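Local structure of hypothetical sugar kinase (Cytophaga hutchinsonii, 3R8E) at residues Asn262-Gly267 with Met297-Ala302; Ser158-Asn163 with Asn173-Gly178; Asn254-Met259 with Glu287-Tyr292; Asn195-Tyr200 with Leu221-Ile226; Ser213-Ile218 with Asp234-Ala239. The protein is a hypothetical sugar kinase of the ROK family, and so probably transfers a phosphoryl group from a nucleotide such as ATP to a sugar. All coordinates share one frame; numbering follows the deposited sequence. Where two conformers were deposited one is given.

Contact 1: Asn262-Gly267 with Met297-Ala302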
# COMPACT_ATOMS: atom_id res chain seq x y z
N ASN A 262 11.54 2.47 2.10
CA ASN A 262 12.59 1.68 1.46
C ASN A 262 13.53 1.02 2.49
O ASN A 262 14.63 0.60 2.13
CB ASN A 262 13.37 2.50 0.42
CG ASN A 262 14.15 3.64 1.00
OD1 ASN A 262 14.03 3.97 2.18
ND2 ASN A 262 14.93 4.30 0.16
N ASN A 263 13.08 0.90 3.75
CA ASN A 263 13.79 0.16 4.79
C ASN A 263 13.00 -1.09 5.02
O ASN A 263 11.80 -1.02 5.27
CB ASN A 263 13.95 0.96 6.07
CG ASN A 263 14.89 2.12 5.95
OD1 ASN A 263 15.95 2.04 5.32
ND2 ASN A 263 14.54 3.20 6.62
N ILE A 264 13.65 -2.26 4.83
CA ILE A 264 12.97 -3.54 4.94
C ILE A 264 13.71 -4.45 5.92
O ILE A 264 14.92 -4.66 5.76
CB ILE A 264 12.84 -4.20 3.54
CG1 ILE A 264 12.01 -3.32 2.57
CG2 ILE A 264 12.24 -5.63 3.61
CD1 ILE A 264 12.55 -3.30 1.17
N LEU A 265 12.97 -4.99 6.90
CA LEU A 265 13.48 -5.98 7.85
C LEU A 265 12.81 -7.30 7.55
O LEU A 265 11.58 -7.35 7.43
CB LEU A 265 13.27 -5.59 9.32
CG LEU A 265 14.01 -4.36 9.87
CD1 LEU A 265 13.70 -4.17 11.35
CD2 LEU A 265 15.53 -4.46 9.66
N LEU A 266 13.61 -8.37 7.44
CA LEU A 266 13.09 -9.69 7.12
C LEU A 266 13.24 -10.64 8.30
O LEU A 266 14.35 -10.85 8.79
CB LEU A 266 13.80 -10.25 5.87
CG LEU A 266 13.68 -9.41 4.58
CD1 LEU A 266 14.60 -9.93 3.51
CD2 LEU A 266 12.23 -9.37 4.06
N GLY A 267 12.11 -11.19 8.74
CA GLY A 267 12.01 -12.13 9.86
C GLY A 267 11.31 -13.42 9.49
O GLY A 267 11.05 -13.67 8.31
N MSE A 297 18.06 2.59 -0.20
CA MSE A 297 17.29 1.46 0.31
C MSE A 297 18.16 0.59 1.23
O MSE A 297 19.39 0.54 1.08
CB MSE A 297 16.66 0.65 -0.83
CG MSE A 297 17.63 -0.31 -1.53
SE MSE A 297 16.76 -1.48 -2.81
CE MSE A 297 15.44 -2.24 -1.65
N TYR A 298 17.51 -0.06 2.21
CA TYR A 298 18.17 -0.93 3.18
C TYR A 298 17.34 -2.19 3.36
O TYR A 298 16.13 -2.12 3.56
CB TYR A 298 18.37 -0.20 4.52
CG TYR A 298 18.73 -1.09 5.68
CD1 TYR A 298 20.00 -1.67 5.78
CD2 TYR A 298 17.82 -1.35 6.70
CE1 TYR A 298 20.34 -2.49 6.85
CE2 TYR A 298 18.16 -2.15 7.79
CZ TYR A 298 19.41 -2.74 7.85
OH TYR A 298 19.74 -3.54 8.93
N ILE A 299 18.00 -3.35 3.25
CA ILE A 299 17.38 -4.66 3.48
C ILE A 299 18.19 -5.31 4.58
O ILE A 299 19.37 -5.61 4.40
CB ILE A 299 17.25 -5.53 2.21
CG1 ILE A 299 16.45 -4.80 1.11
CG2 ILE A 299 16.60 -6.89 2.56
CD1 ILE A 299 16.66 -5.32 -0.25
N GLY A 300 17.57 -5.44 5.75
CA GLY A 300 18.21 -6.00 6.93
C GLY A 300 17.50 -7.22 7.47
O GLY A 300 16.37 -7.52 7.09
N LYS A 301 18.18 -7.94 8.36
CA LYS A 301 17.63 -9.12 9.01
C LYS A 301 16.98 -8.69 10.33
O LYS A 301 17.57 -7.91 11.08
CB LYS A 301 18.77 -10.15 9.24
CG LYS A 301 18.42 -11.37 10.10
CD LYS A 301 17.92 -12.56 9.28
CE LYS A 301 17.65 -13.76 10.15
NZ LYS A 301 16.42 -13.60 10.97
N ALA A 302 15.75 -9.18 10.59
CA ALA A 302 15.05 -8.93 11.85
C ALA A 302 15.68 -9.85 12.89
O ALA A 302 15.64 -11.07 12.71
CB ALA A 302 13.57 -9.19 11.71
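Parallel strand pairing at one end of a five-stranded mixed sheet, where strand 298-301 is outermost within the chain, joins Tyr298, Ile299 and Gly300 to Asn263, Ile264 and Leu265. Ile264 uses both its polar backbone atoms: its N donates to Tyr298 O (2.8 Å), and its O receives Gly300 N (2.8 Å), nearly straight at 174°. Leu266 repeats the pattern: its N donates to Gly300 O and its O accepts from Ala302 N. This sheet is the core of a ribonuclease H-like domain, as expected of the ROK fold. On one face Ile264 and Ile299 lie side by side, and Leu266 CD1 rests on Ile299 CG2 (3.8 Å), hydrocarbon suited to the cover of helix 274-288. On the other face Leu265 CD2 meets Tyr298 CE2 obliquely at 4.0 Å, while Asn263 OD1 lies near the ring plane, closest to Tyr298 CB, and Asn263 ND2 bonds Thr146 O. Glycine suits position 300 because any CB would collide with Tyr298 OH, which is bonded to Asn141. Lys301 bends at chi2 and chi4 to bring NZ to Ala302 O (3.2 Å) and Ser271 OG; a methionine here would probably leave both oxygens without their ammonium mate.

Contact 2: Ser158-Asn163 with Asn173-Gly178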
# COMPACT_ATOMS: atom_id res chain seq x y z
N SER A 158 3.11 -8.82 8.31
CA SER A 158 3.83 -7.56 8.12
C SER A 158 3.33 -6.49 9.05
O SER A 158 2.16 -6.47 9.41
CB SER A 158 3.72 -7.08 6.67
OG SER A 158 2.37 -6.97 6.27
N GLY A 159 4.24 -5.61 9.43
CA GLY A 159 3.98 -4.48 10.28
C GLY A 159 4.80 -3.33 9.73
O GLY A 159 5.91 -3.56 9.25
N VAL A 160 4.25 -2.11 9.77
CA VAL A 160 4.97 -0.96 9.24
C VAL A 160 5.01 0.18 10.25
O VAL A 160 3.98 0.56 10.81
CB VAL A 160 4.33 -0.47 7.90
CG1 VAL A 160 4.91 0.88 7.47
CG2 VAL A 160 4.51 -1.49 6.79
N MSE A 161 6.22 0.74 10.43
CA MSE A 161 6.43 1.97 11.18
C MSE A 161 6.52 3.07 10.14
O MSE A 161 7.21 2.89 9.13
CB MSE A 161 7.70 1.93 12.06
CG MSE A 161 7.69 0.86 13.14
SE MSE A 161 6.25 1.02 14.44
CE MSE A 161 6.70 2.78 15.15
N MSE A 162 5.82 4.18 10.35
CA MSE A 162 5.88 5.32 9.44
C MSE A 162 6.08 6.58 10.25
O MSE A 162 5.22 6.95 11.06
CB MSE A 162 4.64 5.40 8.55
CG MSE A 162 4.74 6.47 7.50
SE MSE A 162 3.44 6.23 6.13
CE MSE A 162 4.33 4.73 5.20
N ASN A 163 7.25 7.23 10.05
CA ASN A 163 7.66 8.45 10.75
C ASN A 163 7.56 8.24 12.29
O ASN A 163 7.06 9.10 13.02
CB ASN A 163 6.84 9.68 10.27
CG ASN A 163 6.68 9.75 8.77
OD1 ASN A 163 5.59 9.59 8.24
ND2 ASN A 163 7.77 9.96 8.05
N ASN A 173 -6.85 -2.03 10.05
CA ASN A 173 -6.24 -3.34 9.82
C ASN A 173 -5.43 -3.35 8.54
O ASN A 173 -5.57 -4.26 7.73
CB ASN A 173 -7.31 -4.42 9.81
CG ASN A 173 -7.85 -4.66 11.20
OD1 ASN A 173 -7.17 -5.22 12.05
ND2 ASN A 173 -9.03 -4.12 11.47
N GLY A 174 -4.60 -2.33 8.36
CA GLY A 174 -3.73 -2.21 7.20
C GLY A 174 -2.64 -3.26 7.14
O GLY A 174 -2.50 -4.09 8.06
N THR A 175 -1.86 -3.23 6.05
CA THR A 175 -0.67 -4.04 5.75
C THR A 175 -0.89 -5.56 5.96
O THR A 175 -0.08 -6.23 6.62
CB THR A 175 0.56 -3.52 6.52
OG1 THR A 175 0.29 -3.53 7.92
CG2 THR A 175 0.96 -2.11 6.10
N GLU A 176 -1.93 -6.10 5.31
CA GLU A 176 -2.22 -7.54 5.25
C GLU A 176 -1.60 -8.03 3.94
O GLU A 176 -2.30 -8.47 3.03
CB GLU A 176 -3.74 -7.79 5.33
CG GLU A 176 -4.27 -7.68 6.76
CD GLU A 176 -3.88 -8.80 7.70
OE1 GLU A 176 -3.45 -9.87 7.22
OE2 GLU A 176 -3.99 -8.60 8.93
N VAL A 177 -0.26 -7.91 3.83
CA VAL A 177 0.49 -8.12 2.59
C VAL A 177 0.58 -9.60 2.18
O VAL A 177 0.79 -9.88 1.00
CB VAL A 177 1.88 -7.45 2.55
CG1 VAL A 177 1.82 -5.99 3.03
CG2 VAL A 177 2.91 -8.24 3.33
N GLY A 178 0.40 -10.52 3.13
CA GLY A 178 0.43 -11.95 2.83
C GLY A 178 -0.64 -12.34 1.83
O GLY A 178 -0.46 -13.29 1.06
O HOH W 1 -0.34 -5.88 9.57
O HOH W 2 0.22 -9.08 8.32
O HOH W 3 1.49 -1.96 9.98
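Strand 156-162 runs past the loop 173-178, which ends in a 3-10 turn, without pairing to it, the closest CA atoms being those of Ser158 and Thr175, 6.2 Å apart. Thr175 adopts left-handed helical backbone angles (phi 50°, psi 54°), unusual for a beta-branched residue, and the turn presents its side chain to the strand while that of Glu176 heads away. With OG1 set between the backbone N and the carbonyl carbon (chi1 58°), the methyl swings toward Val160, and Thr175 CG2 touches Val160 CG2 at 3.7 Å. A threonine suits this place because its two branches do different work: the methyl packs, the hydroxyl meets water. Thr175 OG1 is hydrogen-bonded to two waters, each 2.9 Å away; one of them donates to Ser158 O, and the other accepts from Val160 N (2.8 Å). A third water accepts from Ser158 N and gives only a weak bond to Thr175 O. Ser158 and Val160 N are thus bridged to residues 173-178 by water; Val160 also bonds the backbone of Phe167. In the conformer described, Ser158 OG lies 2.6 Å from Thr175 O, and the methyl CG2 of Val177 lies beside the serine, 3.6 Å from its CB. Lys129 holds Gly174 O, and Asn173 bonds Asp260 of the second subunit. The sequence beginning at Glu176 has the ExGH pattern of ROK kinases, whose relatives use this loop in the sugar pocket, so the contact probably anchors the wall of that site to the sheet.

Contact 3: Asn254-Met259 with Glu287-Tyr292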
# COMPACT_ATOMS: atom_id res chain seq x y z
N ASN A 254 5.43 -3.53 -5.14
CA ASN A 254 4.07 -3.01 -4.97
C ASN A 254 3.88 -2.29 -3.64
O ASN A 254 3.23 -1.25 -3.62
CB ASN A 254 3.04 -4.13 -5.12
CG ASN A 254 2.86 -4.58 -6.54
OD1 ASN A 254 3.32 -3.92 -7.48
ND2 ASN A 254 2.21 -5.71 -6.74
N ILE A 255 4.42 -2.83 -2.53
CA ILE A 255 4.32 -2.22 -1.20
C ILE A 255 5.04 -0.86 -1.22
O ILE A 255 4.49 0.13 -0.75
CB ILE A 255 4.88 -3.15 -0.09
CG1 ILE A 255 4.04 -4.44 0.02
CG2 ILE A 255 4.94 -2.44 1.27
CD1 ILE A 255 4.78 -5.63 0.65
N VAL A 256 6.25 -0.83 -1.78
CA VAL A 256 7.05 0.39 -1.86
C VAL A 256 6.32 1.45 -2.72
O VAL A 256 6.29 2.61 -2.33
CB VAL A 256 8.46 0.06 -2.39
CG1 VAL A 256 9.20 1.31 -2.83
CG2 VAL A 256 9.26 -0.68 -1.32
N ARG A 257 5.72 1.06 -3.86
CA ARG A 257 5.02 2.03 -4.72
C ARG A 257 3.83 2.65 -3.98
O ARG A 257 3.57 3.84 -4.12
CB ARG A 257 4.53 1.38 -6.03
CG ARG A 257 5.62 1.20 -7.09
CD ARG A 257 6.31 2.52 -7.45
NE ARG A 257 6.98 2.47 -8.75
CZ ARG A 257 7.37 3.55 -9.43
NH1 ARG A 257 7.13 4.77 -8.95
NH2 ARG A 257 7.95 3.42 -10.61
N VAL A 258 3.15 1.85 -3.16
CA VAL A 258 1.99 2.36 -2.43
C VAL A 258 2.39 3.22 -1.21
O VAL A 258 1.83 4.31 -1.03
CB VAL A 258 1.07 1.18 -1.99
CG1 VAL A 258 -0.01 1.65 -1.02
CG2 VAL A 258 0.44 0.48 -3.19
N MSE A 259 3.33 2.73 -0.38
CA MSE A 259 3.72 3.33 0.90
C MSE A 259 4.86 4.33 0.85
O MSE A 259 4.99 5.14 1.78
CB MSE A 259 4.12 2.21 1.89
CG MSE A 259 3.02 1.19 2.12
SE MSE A 259 1.52 1.95 3.07
CE MSE A 259 2.23 1.83 4.81
N GLU A 287 15.10 -3.78 -10.74
CA GLU A 287 14.52 -3.93 -12.08
C GLU A 287 13.25 -3.10 -12.27
O GLU A 287 13.04 -2.56 -13.36
CB GLU A 287 14.18 -5.40 -12.38
CG GLU A 287 15.35 -6.22 -12.91
CD GLU A 287 15.11 -7.71 -13.06
OE1 GLU A 287 13.95 -8.17 -12.92
OE2 GLU A 287 16.10 -8.43 -13.32
N HIS A 288 12.38 -3.03 -11.24
CA HIS A 288 11.07 -2.40 -11.35
C HIS A 288 10.94 -1.02 -10.67
O HIS A 288 9.94 -0.34 -10.92
CB HIS A 288 10.00 -3.33 -10.77
CG HIS A 288 9.92 -4.65 -11.49
ND1 HIS A 288 9.36 -4.75 -12.75
CD2 HIS A 288 10.31 -5.88 -11.08
CE1 HIS A 288 9.44 -6.03 -13.07
NE2 HIS A 288 10.01 -6.75 -12.10
N LEU A 289 11.88 -0.63 -9.81
CA LEU A 289 11.78 0.66 -9.12
C LEU A 289 12.85 1.65 -9.59
O LEU A 289 14.01 1.25 -9.72
CB LEU A 289 11.88 0.51 -7.59
CG LEU A 289 10.76 -0.28 -6.88
CD1 LEU A 289 11.20 -0.67 -5.49
CD2 LEU A 289 9.44 0.51 -6.84
N PRO A 290 12.51 2.95 -9.73
CA PRO A 290 13.54 3.94 -10.09
C PRO A 290 14.50 4.22 -8.92
O PRO A 290 14.22 3.81 -7.78
CB PRO A 290 12.73 5.18 -10.47
CG PRO A 290 11.46 5.05 -9.70
CD PRO A 290 11.18 3.58 -9.59
N THR A 291 15.60 4.93 -9.19
CA THR A 291 16.65 5.24 -8.20
C THR A 291 16.11 6.07 -7.00
O THR A 291 16.69 5.98 -5.91
CB THR A 291 17.86 5.92 -8.85
OG1 THR A 291 17.45 7.10 -9.52
CG2 THR A 291 18.59 4.99 -9.81
N TYR A 292 15.00 6.82 -7.19
CA TYR A 292 14.36 7.56 -6.09
C TYR A 292 14.16 6.66 -4.86
O TYR A 292 14.42 7.09 -3.73
CB TYR A 292 12.99 8.15 -6.53
CG TYR A 292 12.16 8.65 -5.37
CD1 TYR A 292 12.51 9.82 -4.70
CD2 TYR A 292 11.07 7.92 -4.89
CE1 TYR A 292 11.78 10.27 -3.60
CE2 TYR A 292 10.35 8.35 -3.78
CZ TYR A 292 10.70 9.52 -3.14
OH TYR A 292 10.01 9.94 -2.03
O HOH W 4 7.40 0.04 -10.02
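Arg257 and Leu289 lie alongside each other with opposite senses, the arginine chain running out from helix 235-259 and the leucine reaching back in. Leu289 CD2 lies along the arginine stem, 3.8 Å from Arg257 CD and 3.7 Å from NE, and so covers the aliphatic part of a residue whose end is polar. A bend at chi2 (-57°) carries the guanidinium onward to Pro290, whose CD sits over one of its faces at 3.4 Å from Arg257 NH2. The puckered, saturated proline ring suits this spot, laying C-H groups on a planar charged group without competing for its N-H groups. At the guanidinium edge, in its plane, a water accepts from Arg257 NE (2.8 Å) and donates to His288 O (2.7 Å), a carbonyl in the last turn of helix 274-288. Val256 crosses Leu289 at a slant, its CG1 meeting the other leucine methyl, Leu289 CD1, at 3.9 Å. A leucine in place of Arg257 would probably leave the bridging water without its NE donor and Pro290 CD without the flat group it covers. Beyond the pair, Arg257 NH1 makes a weak bond to Tyr293 OH, and His179 of the second subunit packs on the arginine. Leu289 and Pro290 form the tight link between two helices, with the proline at the N-cap of helix 291-294, and this corner rests on the C-terminal turns of helix 235-259, at the subunit interface.

Contact 4: Asn195-Tyr200 with Leu221-Ile226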
# COMPACT_ATOMS: atom_id res chain seq x y z
N ASN A 195 4.95 -24.02 4.15
CA ASN A 195 4.39 -25.25 3.57
C ASN A 195 4.40 -25.22 2.04
O ASN A 195 4.60 -26.26 1.41
CB ASN A 195 2.96 -25.51 4.08
CG ASN A 195 2.81 -25.59 5.58
OD1 ASN A 195 1.85 -25.07 6.16
ND2 ASN A 195 3.76 -26.23 6.26
N HIS A 196 4.23 -24.03 1.45
CA HIS A 196 4.22 -23.85 -0.00
C HIS A 196 5.65 -23.89 -0.55
O HIS A 196 5.86 -24.42 -1.65
CB HIS A 196 3.48 -22.57 -0.38
CG HIS A 196 2.06 -22.58 0.10
ND1 HIS A 196 1.68 -21.94 1.27
CD2 HIS A 196 0.98 -23.22 -0.42
CE1 HIS A 196 0.39 -22.19 1.41
NE2 HIS A 196 -0.07 -22.95 0.42
N LEU A 197 6.64 -23.40 0.23
CA LEU A 197 8.06 -23.46 -0.12
C LEU A 197 8.51 -24.94 -0.17
O LEU A 197 9.20 -25.34 -1.11
CB LEU A 197 8.92 -22.65 0.90
CG LEU A 197 10.38 -23.09 1.10
CD1 LEU A 197 11.30 -22.45 0.08
CD2 LEU A 197 10.85 -22.78 2.50
N ILE A 198 8.09 -25.74 0.84
CA ILE A 198 8.40 -27.17 0.94
C ILE A 198 7.77 -27.92 -0.25
O ILE A 198 8.46 -28.72 -0.88
CB ILE A 198 7.96 -27.76 2.32
CG1 ILE A 198 8.77 -27.14 3.48
CG2 ILE A 198 8.08 -29.31 2.34
CD1 ILE A 198 8.13 -27.28 4.87
N ALA A 199 6.49 -27.62 -0.56
CA ALA A 199 5.77 -28.25 -1.68
C ALA A 199 6.42 -27.93 -3.02
O ALA A 199 6.54 -28.82 -3.87
CB ALA A 199 4.31 -27.82 -1.68
N TYR A 200 6.89 -26.67 -3.20
CA TYR A 200 7.57 -26.22 -4.41
C TYR A 200 8.94 -26.91 -4.55
O TYR A 200 9.33 -27.26 -5.66
CB TYR A 200 7.73 -24.68 -4.43
CG TYR A 200 8.55 -24.16 -5.59
CD1 TYR A 200 8.02 -24.11 -6.88
CD2 TYR A 200 9.86 -23.72 -5.41
CE1 TYR A 200 8.77 -23.64 -7.96
CE2 TYR A 200 10.62 -23.25 -6.48
CZ TYR A 200 10.07 -23.21 -7.75
OH TYR A 200 10.81 -22.74 -8.81
N LEU A 221 11.66 -32.13 4.71
CA LEU A 221 12.16 -30.81 4.30
C LEU A 221 11.70 -29.73 5.28
O LEU A 221 10.65 -29.86 5.91
CB LEU A 221 11.70 -30.46 2.87
CG LEU A 221 12.37 -31.20 1.71
CD1 LEU A 221 11.75 -30.80 0.39
CD2 LEU A 221 13.87 -30.92 1.64
N SER A 222 12.52 -28.68 5.40
CA SER A 222 12.29 -27.51 6.25
C SER A 222 13.10 -26.33 5.71
O SER A 222 14.08 -26.58 5.00
CB SER A 222 12.68 -27.82 7.70
OG SER A 222 14.08 -27.91 7.87
N PRO A 223 12.75 -25.05 6.00
CA PRO A 223 13.56 -23.94 5.48
C PRO A 223 15.04 -24.07 5.86
O PRO A 223 15.90 -23.88 5.00
CB PRO A 223 12.92 -22.70 6.12
CG PRO A 223 11.53 -23.11 6.41
CD PRO A 223 11.62 -24.55 6.81
N LYS A 224 15.33 -24.46 7.13
CA LYS A 224 16.69 -24.65 7.66
C LYS A 224 17.49 -25.69 6.83
O LYS A 224 18.63 -25.41 6.48
CB LYS A 224 16.64 -25.08 9.14
CG LYS A 224 17.98 -24.99 9.85
CD LYS A 224 17.89 -25.48 11.29
CE LYS A 224 19.21 -25.38 12.03
NZ LYS A 224 20.17 -26.43 11.60
N VAL A 225 16.87 -26.85 6.50
CA VAL A 225 17.51 -27.91 5.72
C VAL A 225 17.79 -27.42 4.28
O VAL A 225 18.90 -27.62 3.78
CB VAL A 225 16.68 -29.23 5.75
CG1 VAL A 225 17.16 -30.23 4.70
CG2 VAL A 225 16.72 -29.87 7.14
N ILE A 226 16.80 -26.75 3.63
CA ILE A 226 16.96 -26.23 2.26
C ILE A 226 18.05 -25.12 2.24
O ILE A 226 18.81 -25.03 1.27
CB ILE A 226 15.60 -25.76 1.65
CG1 ILE A 226 14.57 -26.93 1.67
CG2 ILE A 226 15.77 -25.25 0.20
CD1 ILE A 226 13.08 -26.52 1.69
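Ile198 and Leu221 carry much of the packing, overlapping with their side chains in opposing senses where helix 194-207 meets the approach to helix 223-231. The apolar touch is Ile198 CG2 on Leu221 CB at 3.8 Å. With CG1 anti to the carbonyl carbon (chi1 -65°), the isoleucine sends CG2 to that CB and carries its longer branch to the backbone, where CD1 packs on the carbonyl oxygen Leu221 O at 3.8 Å. Next to it on the helix, Leu197 CD2 rests on the ring carbon CG of Pro223 (4.0 Å), and Leu197 CG is approached more loosely by Ile226 CD1 at 4.4 Å. Val240, Trp241 and Ile244 of helix 235-259 also touch Leu197, which explains a large hydrocarbon there.

Polar work stays within one segment. Ser222 turns its CB away from the other helix and, as N-cap, accepts Val225 N at OG (3.3 Å). Pro223, having no N-H to satisfy, suits the first turn that follows.

Since no hydrogen bond crosses between the segments, adhesion rests on the burial of aliphatic carbon, so the fit depends on side-chain shape, while the serine cap probably helps to fix where helix 223-231 begins.

Contact 5: Ser213-Ile218 with Asp234-Ala239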
# COMPACT_ATOMS: atom_id res chain seq x y z
N SER A 213 20.49 -33.18 -7.32
CA SER A 213 20.34 -32.53 -6.02
C SER A 213 20.67 -33.45 -4.84
O SER A 213 20.55 -34.67 -4.94
CB SER A 213 18.92 -31.98 -5.86
OG SER A 213 18.80 -31.22 -4.67
N SER A 214 21.09 -32.84 -3.72
CA SER A 214 21.47 -33.48 -2.47
C SER A 214 20.31 -33.53 -1.45
O SER A 214 20.44 -34.20 -0.42
CB SER A 214 22.65 -32.73 -1.84
OG SER A 214 22.36 -31.35 -1.68
N LEU A 215 19.19 -32.84 -1.74
CA LEU A 215 18.02 -32.80 -0.85
C LEU A 215 17.21 -34.11 -0.85
O LEU A 215 16.43 -34.33 0.09
CB LEU A 215 17.11 -31.62 -1.21
CG LEU A 215 17.61 -30.23 -0.82
CD1 LEU A 215 16.93 -29.15 -1.63
CD2 LEU A 215 17.43 -29.97 0.68
N HIS A 216 17.39 -34.97 -1.86
CA HIS A 216 16.70 -36.26 -2.03
C HIS A 216 16.87 -37.22 -0.83
O HIS A 216 16.00 -38.07 -0.60
CB HIS A 216 17.18 -36.98 -3.30
CG HIS A 216 16.78 -36.31 -4.58
ND1 HIS A 216 15.48 -36.40 -5.06
CD2 HIS A 216 17.52 -35.59 -5.45
CE1 HIS A 216 15.48 -35.72 -6.20
NE2 HIS A 216 16.68 -35.21 -6.47
N THR A 217 17.98 -37.08 -0.07
CA THR A 217 18.35 -37.93 1.07
C THR A 217 17.49 -37.68 2.33
O THR A 217 17.12 -38.64 3.01
CB THR A 217 19.84 -37.69 1.42
OG1 THR A 217 20.61 -37.60 0.22
CG2 THR A 217 20.42 -38.77 2.34
N ILE A 218 17.21 -36.40 2.65
CA ILE A 218 16.49 -35.94 3.85
C ILE A 218 15.06 -36.53 3.95
O ILE A 218 14.36 -36.64 2.94
CB ILE A 218 16.47 -34.38 3.88
CG1 ILE A 218 17.87 -33.76 3.60
CG2 ILE A 218 15.85 -33.82 5.18
CD1 ILE A 218 19.06 -34.13 4.60
N ASP A 234 24.48 -26.56 -3.46
CA ASP A 234 23.52 -27.36 -4.23
C ASP A 234 22.73 -26.46 -5.20
O ASP A 234 22.07 -25.52 -4.75
CB ASP A 234 22.57 -28.14 -3.30
CG ASP A 234 21.63 -29.10 -4.01
OD1 ASP A 234 22.13 -29.97 -4.76
OD2 ASP A 234 20.40 -28.99 -3.81
N ALA A 235 22.85 -26.74 -6.51
CA ALA A 235 22.22 -25.99 -7.61
C ALA A 235 20.70 -25.85 -7.45
O ALA A 235 20.17 -24.75 -7.65
CB ALA A 235 22.55 -26.64 -8.94
N LEU A 236 20.00 -26.95 -7.09
CA LEU A 236 18.54 -26.97 -6.90
C LEU A 236 18.12 -26.09 -5.72
O LEU A 236 17.22 -25.26 -5.88
CB LEU A 236 18.03 -28.42 -6.71
CG LEU A 236 16.52 -28.63 -6.81
CD1 LEU A 236 16.20 -29.84 -7.66
CD2 LEU A 236 15.88 -28.77 -5.43
N ALA A 237 18.76 -26.28 -4.54
CA ALA A 237 18.47 -25.52 -3.32
C ALA A 237 18.68 -24.02 -3.52
O ALA A 237 17.86 -23.23 -3.04
CB ALA A 237 19.34 -26.02 -2.17
N LEU A 238 19.74 -23.62 -4.26
CA LEU A 238 20.06 -22.22 -4.56
C LEU A 238 19.01 -21.61 -5.50
O LEU A 238 18.63 -20.45 -5.31
CB LEU A 238 21.47 -22.10 -5.18
CG LEU A 238 22.66 -22.20 -4.21
CD1 LEU A 238 23.92 -22.62 -4.94
CD2 LEU A 238 22.91 -20.88 -3.48
N ALA A 239 18.55 -22.39 -6.50
CA ALA A 239 17.54 -21.97 -7.49
C ALA A 239 16.18 -21.76 -6.83
O ALA A 239 15.46 -20.83 -7.22
CB ALA A 239 17.44 -23.00 -8.60
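Ser213 and Asp234 both hold their side chains anti to the backbone N (chi1 -174° in each), which brings Ser213 OG and the carboxylate within bonding distance. Ser213 OG donates to Asp234 OD2 (2.9 Å) on the syn lone pair of that oxygen. Next along the loop, Ser214 N reaches Asp234 OD1 (3.2 Å) from above the carboxylate plane. OD2 has a second donor, Ala237 N (3.3 Å), which comes from out of the plane on the opposite side from Ser214 N. Three bonds therefore grip the carboxylate and fix its rotation; these donors, with the start of a helix beside it, would probably favour the charged form. A short aspartate suits the place, since it can turn back to its own helix and still reach the loop.

Beside these polar groups the leucines pack. Leu215 CD1 meets Leu236 CD2 and Ala237 CB, each at 4.0 Å, and Leu236 CB lies 3.5 Å from Ser213 OG. Leu205 of helix 194-207 packs on Ser213, Leu215 and Leu236 alike, and Asp208 receives Ser213 N. An aspartate N-cap whose bond to Ala237 N opens helix 235-259 is here also the anchor for the loop between helices 194-207 and 223-231.

Contact 2 comes first along the chain; contacts 4 and 5 follow with interleaved segments, and contacts 3 and 1 interleave in the same way after them. Helix 235-259 is the long connector: it begins in contact 5 and ends in contact 3, whose centres lie 33 Å apart, before leading into strand 263-267 of contact 1. Contacts 1 and 2, 14 Å between centres, share the five-stranded sheet. Contact 2 touches contact 3 through Val177 and Ile255, and both meet the second subunit. Contacts 4 and 5, whose centres are 11 Å apart, touch through Leu221 and Leu215 and build a helical region away from that interface. The long helix thus joins helical region, sheet and dimer contact within the ROK family fold.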